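Local atomic coordinates of putative type VI secretion protein (Escherichia coli, PDB entry 4HH5), a protein that probably hydrolyses ATP as a ClpV-type member of the ClpA/ClpB family in type VI secretion, the chain here being its helical N-terminal domain. Residues A[12-17]-A[100-105]; A[106-111]-A[115-120]. All coordinates share one frame; numbering follows the deposited sequence. Where two conformers were deposited one is given.

Both contacts use helix 92-107 of this helical N-terminal domain or the loop that leaves it, and their centres lie about 7 Å apart. In contact 1 the helix meets the end of helix 2-14 through Trp102; in contact 2 the loop after its C-terminal end brings Gln108 and Glu110 to His117 of helix 115-124. They join directly. Glu110 N is 3.0 Å from Ala105 O, a probable hydrogen bond that ties the loop to the helix, and Trp102 CZ3 packs 3.6 Å from Glu110 O. Ala105 CB sits 3.5 Å from His117 ND1, against the histidine ring. The ATPase modules of the full-length protein lie outside this chain.

Contact 1. Residues A[12-17]-A[100-105]; sequences LRRLNH and QAWMVA
A stacked cation-pi contact at the surface, Arg14 on Trp102, joins the C-terminal end of helix 2-14 to helix 92-107. The guanidinium lies flat against the indole, the two planes only 4° apart, with NE 3.5 Å from Trp102 CZ2. It is shifted off the ring centre: Arg14 CZ is 4.3 Å from the centroid of the five-membered ring. The methylene before it is better centred, since Arg14 CD stands 3.4 Å from the centroid of the six-membered ring and makes a CH-pi contact over that face. Aliphatic chain and charged group thus share one face of the indole, NH1 reaching as far as Trp102 NE1 at 3.5 Å. In this mainly helical Clp N-terminal domain the segments 12-17 and 100-105 are 83 residues apart at their closest ends; the nearest CA pair, Arg14 CA to Trp102 CA, is 7.8 Å apart. That span is filled by an arginine chain extended from CG to NE and by an indole whose CG is anti to the backbone N (chi1 167°). Ile113 lies close by: its backbone hydrogen-bonds with Arg14 and Asn16, and the side chains of Ala101 and Trp102 touch it. Asn16 N-caps helix 17-32, its OD1 accepting from Cys19 N.

Contact 2. Residues A[106-111]-A[115-120]; sequences SLQGEE and SVHLLG
His117, in the first turn of helix 115-124, points its NE2 edge at Glu110 and Gln108 in the loop that follows helix 92-107. Its CG is anti to the carbonyl carbon (chi1 -58°), which carries the ring out toward that loop. Glu110 is bent at chi2 (-113°), and the bend brings OE1 to the ring edge, in the ring plane, 3.1 Å from His117 NE2. The carboxylate stands almost upright to the imidazole, and the N-H...O angle of 123° makes this a weak hydrogen bond. Gln108 reaches in on a chain extended beyond CG; its OE1 stays 3.6 Å from His117 NE2, a polar neighbour near the ring plane. Between the two, Gly109 ends the helix in a Schellman motif: its positive phi turns the chain, with Gly109 N bonded to Ser106 O at 3.0 Å. On the far side of the imidazole, ND1 is hydrogen-bonded to the backbone N of Arg114, while Val116 CG1 lies over one face. With ND1 accepting from Arg114 N, the arrangement fits a neutral ring whose proton sits on NE2, directed weakly to Glu110 OE1; any pull of the carboxylate toward a charged ring would probably be opposed by the ND1 bond.

Contact 1. Residues A[12-17]-A[100-105]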
loop_
_atom_site.group_PDB
_atom_site.type_symbol
_atom_site.label_atom_id
_atom_site.label_comp_id
_atom_site.label_asym_id
_atom_site.label_seq_id
_atom_site.Cartn_x
_atom_site.Cartn_y
_atom_site.Cartn_z
ATOM N N LEU A 12 10.271 2.441 7.145
ATOM C CA LEU A 12 10.298 3.119 5.835
ATOM C C LEU A 12 11.443 2.608 4.963
ATOM O O LEU A 12 11.255 2.423 3.758
ATOM C CB LEU A 12 10.413 4.643 5.995
ATOM C CG LEU A 12 9.221 5.376 6.592
ATOM C CD1 LEU A 12 9.519 6.847 6.716
ATOM C CD2 LEU A 12 7.953 5.174 5.753
ATOM N N ARG A 13 12.619 2.341 5.577
ATOM C CA ARG A 13 13.774 1.802 4.852
ATOM C C ARG A 13 13.555 0.355 4.379
ATOM O O ARG A 13 14.261 -0.101 3.480
ATOM C CB ARG A 13 15.052 1.883 5.696
ATOM C CG ARG A 13 15.553 3.304 5.908
ATOM C CD ARG A 13 17.000 3.347 6.410
ATOM N NE ARG A 13 17.240 2.510 7.598
ATOM C CZ ARG A 13 16.934 2.851 8.849
ATOM N NH1 ARG A 13 16.328 4.004 9.100
ATOM N NH2 ARG A 13 17.200 2.027 9.850
ATOM N N ARG A 14 12.598 -0.367 4.983
ATOM C CA ARG A 14 12.310 -1.751 4.593
ATOM C C ARG A 14 11.444 -1.853 3.339
ATOM O O ARG A 14 11.417 -2.902 2.691
ATOM C CB ARG A 14 11.687 -2.517 5.759
ATOM C CG ARG A 14 12.755 -3.086 6.675
ATOM C CD ARG A 14 12.174 -3.399 8.014
ATOM N NE ARG A 14 13.220 -3.655 9.002
ATOM C CZ ARG A 14 13.140 -3.289 10.275
ATOM N NH1 ARG A 14 12.064 -2.655 10.725
ATOM N NH2 ARG A 14 14.135 -3.551 11.110
ATOM N N LEU A 15 10.743 -0.771 2.991
ATOM C CA LEU A 15 9.912 -0.736 1.782
ATOM C C LEU A 15 10.785 -0.975 0.564
ATOM O O LEU A 15 11.890 -0.411 0.472
ATOM C CB LEU A 15 9.228 0.626 1.622
ATOM C CG LEU A 15 8.137 0.971 2.621
ATOM C CD1 LEU A 15 7.770 2.440 2.525
ATOM C CD2 LEU A 15 6.907 0.079 2.437
ATOM N N ASN A 16 10.309 -1.822 -0.364
ATOM C CA ASN A 16 11.053 -2.031 -1.599
ATOM C C ASN A 16 10.920 -0.724 -2.408
ATOM O O ASN A 16 10.142 0.156 -2.010
ATOM C CB ASN A 16 10.546 -3.269 -2.368
ATOM C CG ASN A 16 9.155 -3.154 -2.960
ATOM O OD1 ASN A 16 8.445 -2.150 -2.821
ATOM N ND2 ASN A 16 8.736 -4.197 -3.628
ATOM N N HIS A 17 11.664 -0.601 -3.515
ATOM C CA HIS A 17 11.652 0.609 -4.329
ATOM C C HIS A 17 10.311 1.019 -4.941
ATOM O O HIS A 17 9.983 2.203 -4.933
ATOM C CB HIS A 17 12.851 0.667 -5.286
ATOM C CG HIS A 17 14.162 0.787 -4.562
ATOM N ND1 HIS A 17 14.298 1.573 -3.424
ATOM C CD2 HIS A 17 15.358 0.222 -4.843
ATOM C CE1 HIS A 17 15.560 1.448 -3.049
ATOM N NE2 HIS A 17 16.240 0.658 -3.873
ATOM N N GLN A 100 2.140 -3.420 10.342
ATOM C CA GLN A 100 1.531 -4.737 10.153
ATOM C C GLN A 100 2.038 -5.449 8.910
ATOM O O GLN A 100 2.230 -6.668 8.946
ATOM C CB GLN A 100 0.010 -4.653 10.195
ATOM C CG GLN A 100 -0.466 -4.465 11.648
ATOM C CD GLN A 100 -1.953 -4.392 11.811
ATOM O OE1 GLN A 100 -2.688 -4.011 10.897
ATOM N NE2 GLN A 100 -2.431 -4.754 12.997
ATOM N N ALA A 101 2.292 -4.692 7.827
ATOM C CA ALA A 101 2.834 -5.246 6.583
ATOM C C ALA A 101 4.248 -5.767 6.825
ATOM O O ALA A 101 4.602 -6.820 6.297
ATOM C CB ALA A 101 2.843 -4.199 5.485
ATOM N N TRP A 102 5.043 -5.049 7.653
ATOM C CA TRP A 102 6.393 -5.500 8.006
ATOM C C TRP A 102 6.312 -6.791 8.818
ATOM O O TRP A 102 7.102 -7.712 8.608
ATOM C CB TRP A 102 7.173 -4.424 8.787
ATOM C CG TRP A 102 8.436 -4.942 9.426
ATOM C CD1 TRP A 102 8.768 -4.875 10.746
ATOM C CD2 TRP A 102 9.499 -5.668 8.780
ATOM N NE1 TRP A 102 9.982 -5.486 10.961
ATOM C CE2 TRP A 102 10.446 -5.994 9.775
ATOM C CE3 TRP A 102 9.730 -6.099 7.458
ATOM C CZ2 TRP A 102 11.613 -6.716 9.491
ATOM C CZ3 TRP A 102 10.884 -6.817 7.178
ATOM C CH2 TRP A 102 11.814 -7.113 8.185
ATOM N N MET A 103 5.347 -6.859 9.741
ATOM C CA MET A 103 5.159 -8.043 10.566
ATOM C C MET A 103 4.750 -9.245 9.723
ATOM O O MET A 103 5.303 -10.329 9.930
ATOM C CB MET A 103 4.258 -7.748 11.765
ATOM C CG MET A 103 4.947 -6.777 12.741
ATOM S SD MET A 103 4.076 -6.386 14.262
ATOM C CE MET A 103 2.769 -5.437 13.647
ATOM N N VAL A 104 3.903 -9.020 8.686
ATOM C CA VAL A 104 3.493 -10.050 7.708
ATOM C C VAL A 104 4.745 -10.555 6.943
ATOM O O VAL A 104 4.977 -11.768 6.871
ATOM C CB VAL A 104 2.376 -9.535 6.745
ATOM C CG1 VAL A 104 2.208 -10.445 5.528
ATOM C CG2 VAL A 104 1.042 -9.380 7.473
ATOM N N ALA A 105 5.553 -9.613 6.405
ATOM C CA ALA A 105 6.776 -9.894 5.644
ATOM C C ALA A 105 7.820 -10.610 6.493
ATOM O O ALA A 105 8.374 -11.616 6.047
ATOM C CB ALA A 105 7.365 -8.595 5.090
#

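Contact 2. Residues A[106-111]-A[115-120]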
loop_
_atom_site.group_PDB
_atom_site.type_symbol
_atom_site.label_atom_id
_atom_site.label_comp_id
_atom_site.label_asym_id
_atom_site.label_seq_id
_atom_site.Cartn_x
_atom_site.Cartn_y
_atom_site.Cartn_z
ATOM N N SER A 106 8.082 -10.105 7.715
ATOM C CA SER A 106 9.088 -10.694 8.603
ATOM C C SER A 106 8.731 -12.102 9.063
ATOM O O SER A 106 9.628 -12.934 9.169
ATOM C CB SER A 106 9.432 -9.767 9.763
ATOM O OG SER A 106 8.284 -9.404 10.505
ATOM N N LEU A 107 7.423 -12.401 9.240
ATOM C CA LEU A 107 6.948 -13.746 9.592
ATOM C C LEU A 107 7.140 -14.741 8.436
ATOM O O LEU A 107 7.182 -15.949 8.672
ATOM C CB LEU A 107 5.491 -13.732 10.076
ATOM C CG LEU A 107 5.259 -13.319 11.530
ATOM C CD1 LEU A 107 3.816 -12.887 11.743
ATOM C CD2 LEU A 107 5.594 -14.448 12.494
ATOM N N GLN A 108 7.283 -14.225 7.196
ATOM C CA GLN A 108 7.557 -15.028 6.001
ATOM C C GLN A 108 9.074 -15.156 5.750
ATOM O O GLN A 108 9.476 -15.862 4.830
ATOM C CB GLN A 108 6.879 -14.420 4.766
ATOM C CG GLN A 108 5.364 -14.534 4.737
ATOM C CD GLN A 108 4.772 -13.862 3.522
ATOM O OE1 GLN A 108 5.440 -13.624 2.511
ATOM N NE2 GLN A 108 3.497 -13.547 3.593
ATOM N N GLY A 109 9.889 -14.476 6.560
ATOM C CA GLY A 109 11.344 -14.490 6.435
ATOM C C GLY A 109 11.881 -13.505 5.414
ATOM O O GLY A 109 13.035 -13.618 4.995
ATOM N N GLU A 110 11.053 -12.522 5.013
ATOM C CA GLU A 110 11.423 -11.494 4.036
ATOM C C GLU A 110 12.093 -10.318 4.747
ATOM O O GLU A 110 11.796 -10.065 5.913
ATOM C CB GLU A 110 10.191 -11.009 3.250
ATOM C CG GLU A 110 9.256 -12.126 2.813
ATOM C CD GLU A 110 9.170 -12.375 1.325
ATOM O OE1 GLU A 110 8.201 -11.889 0.699
ATOM O OE2 GLU A 110 10.043 -13.096 0.791
ATOM N N GLU A 111 12.995 -9.608 4.047
ATOM C CA GLU A 111 13.740 -8.456 4.587
ATOM C C GLU A 111 13.146 -7.140 4.105
ATOM O O GLU A 111 13.444 -6.089 4.679
ATOM C CB GLU A 111 15.221 -8.510 4.160
ATOM C CG GLU A 111 15.965 -9.771 4.567
ATOM C CD GLU A 111 16.540 -9.786 5.969
ATOM O OE1 GLU A 111 17.177 -8.783 6.370
ATOM O OE2 GLU A 111 16.411 -10.833 6.644
ATOM N N SER A 115 4.091 -4.653 -2.110
ATOM C CA SER A 115 2.650 -4.364 -2.044
ATOM C C SER A 115 1.770 -5.528 -1.618
ATOM O O SER A 115 0.759 -5.299 -0.962
ATOM C CB SER A 115 2.133 -3.676 -3.305
ATOM O OG SER A 115 2.209 -4.529 -4.431
ATOM N N VAL A 116 2.183 -6.777 -1.906
ATOM C CA VAL A 116 1.421 -7.957 -1.466
ATOM C C VAL A 116 1.365 -8.042 0.069
ATOM O O VAL A 116 0.382 -8.544 0.598
ATOM C CB VAL A 116 1.878 -9.289 -2.132
ATOM C CG1 VAL A 116 3.216 -9.774 -1.571
ATOM C CG2 VAL A 116 0.807 -10.370 -1.993
ATOM N N HIS A 117 2.406 -7.532 0.775
ATOM C CA HIS A 117 2.445 -7.518 2.248
ATOM C C HIS A 117 1.500 -6.460 2.784
ATOM O O HIS A 117 0.869 -6.679 3.815
ATOM C CB HIS A 117 3.872 -7.310 2.791
ATOM C CG HIS A 117 4.842 -8.350 2.318
ATOM N ND1 HIS A 117 6.102 -8.006 1.873
ATOM C CD2 HIS A 117 4.701 -9.695 2.242
ATOM C CE1 HIS A 117 6.690 -9.145 1.542
ATOM N NE2 HIS A 117 5.875 -10.187 1.730
ATOM N N LEU A 118 1.377 -5.329 2.067
ATOM C CA LEU A 118 0.424 -4.270 2.414
ATOM C C LEU A 118 -0.979 -4.841 2.206
ATOM O O LEU A 118 -1.869 -4.577 3.006
ATOM C CB LEU A 118 0.611 -3.026 1.520
ATOM C CG LEU A 118 2.007 -2.359 1.521
ATOM C CD1 LEU A 118 2.095 -1.276 0.442
ATOM C CD2 LEU A 118 2.323 -1.738 2.869
ATOM N N LEU A 119 -1.158 -5.675 1.152
ATOM C CA LEU A 119 -2.443 -6.305 0.872
ATOM C C LEU A 119 -2.781 -7.340 1.941
ATOM O O LEU A 119 -3.917 -7.376 2.416
ATOM C CB LEU A 119 -2.487 -6.912 -0.539
ATOM C CG LEU A 119 -3.849 -7.403 -0.994
ATOM C CD1 LEU A 119 -4.851 -6.254 -1.091
ATOM C CD2 LEU A 119 -3.742 -8.108 -2.311
ATOM N N GLY A 120 -1.779 -8.115 2.353
ATOM C CA GLY A 120 -1.924 -9.106 3.413
ATOM C C GLY A 120 -2.329 -8.474 4.726
ATOM O O GLY A 120 -3.218 -8.979 5.419
#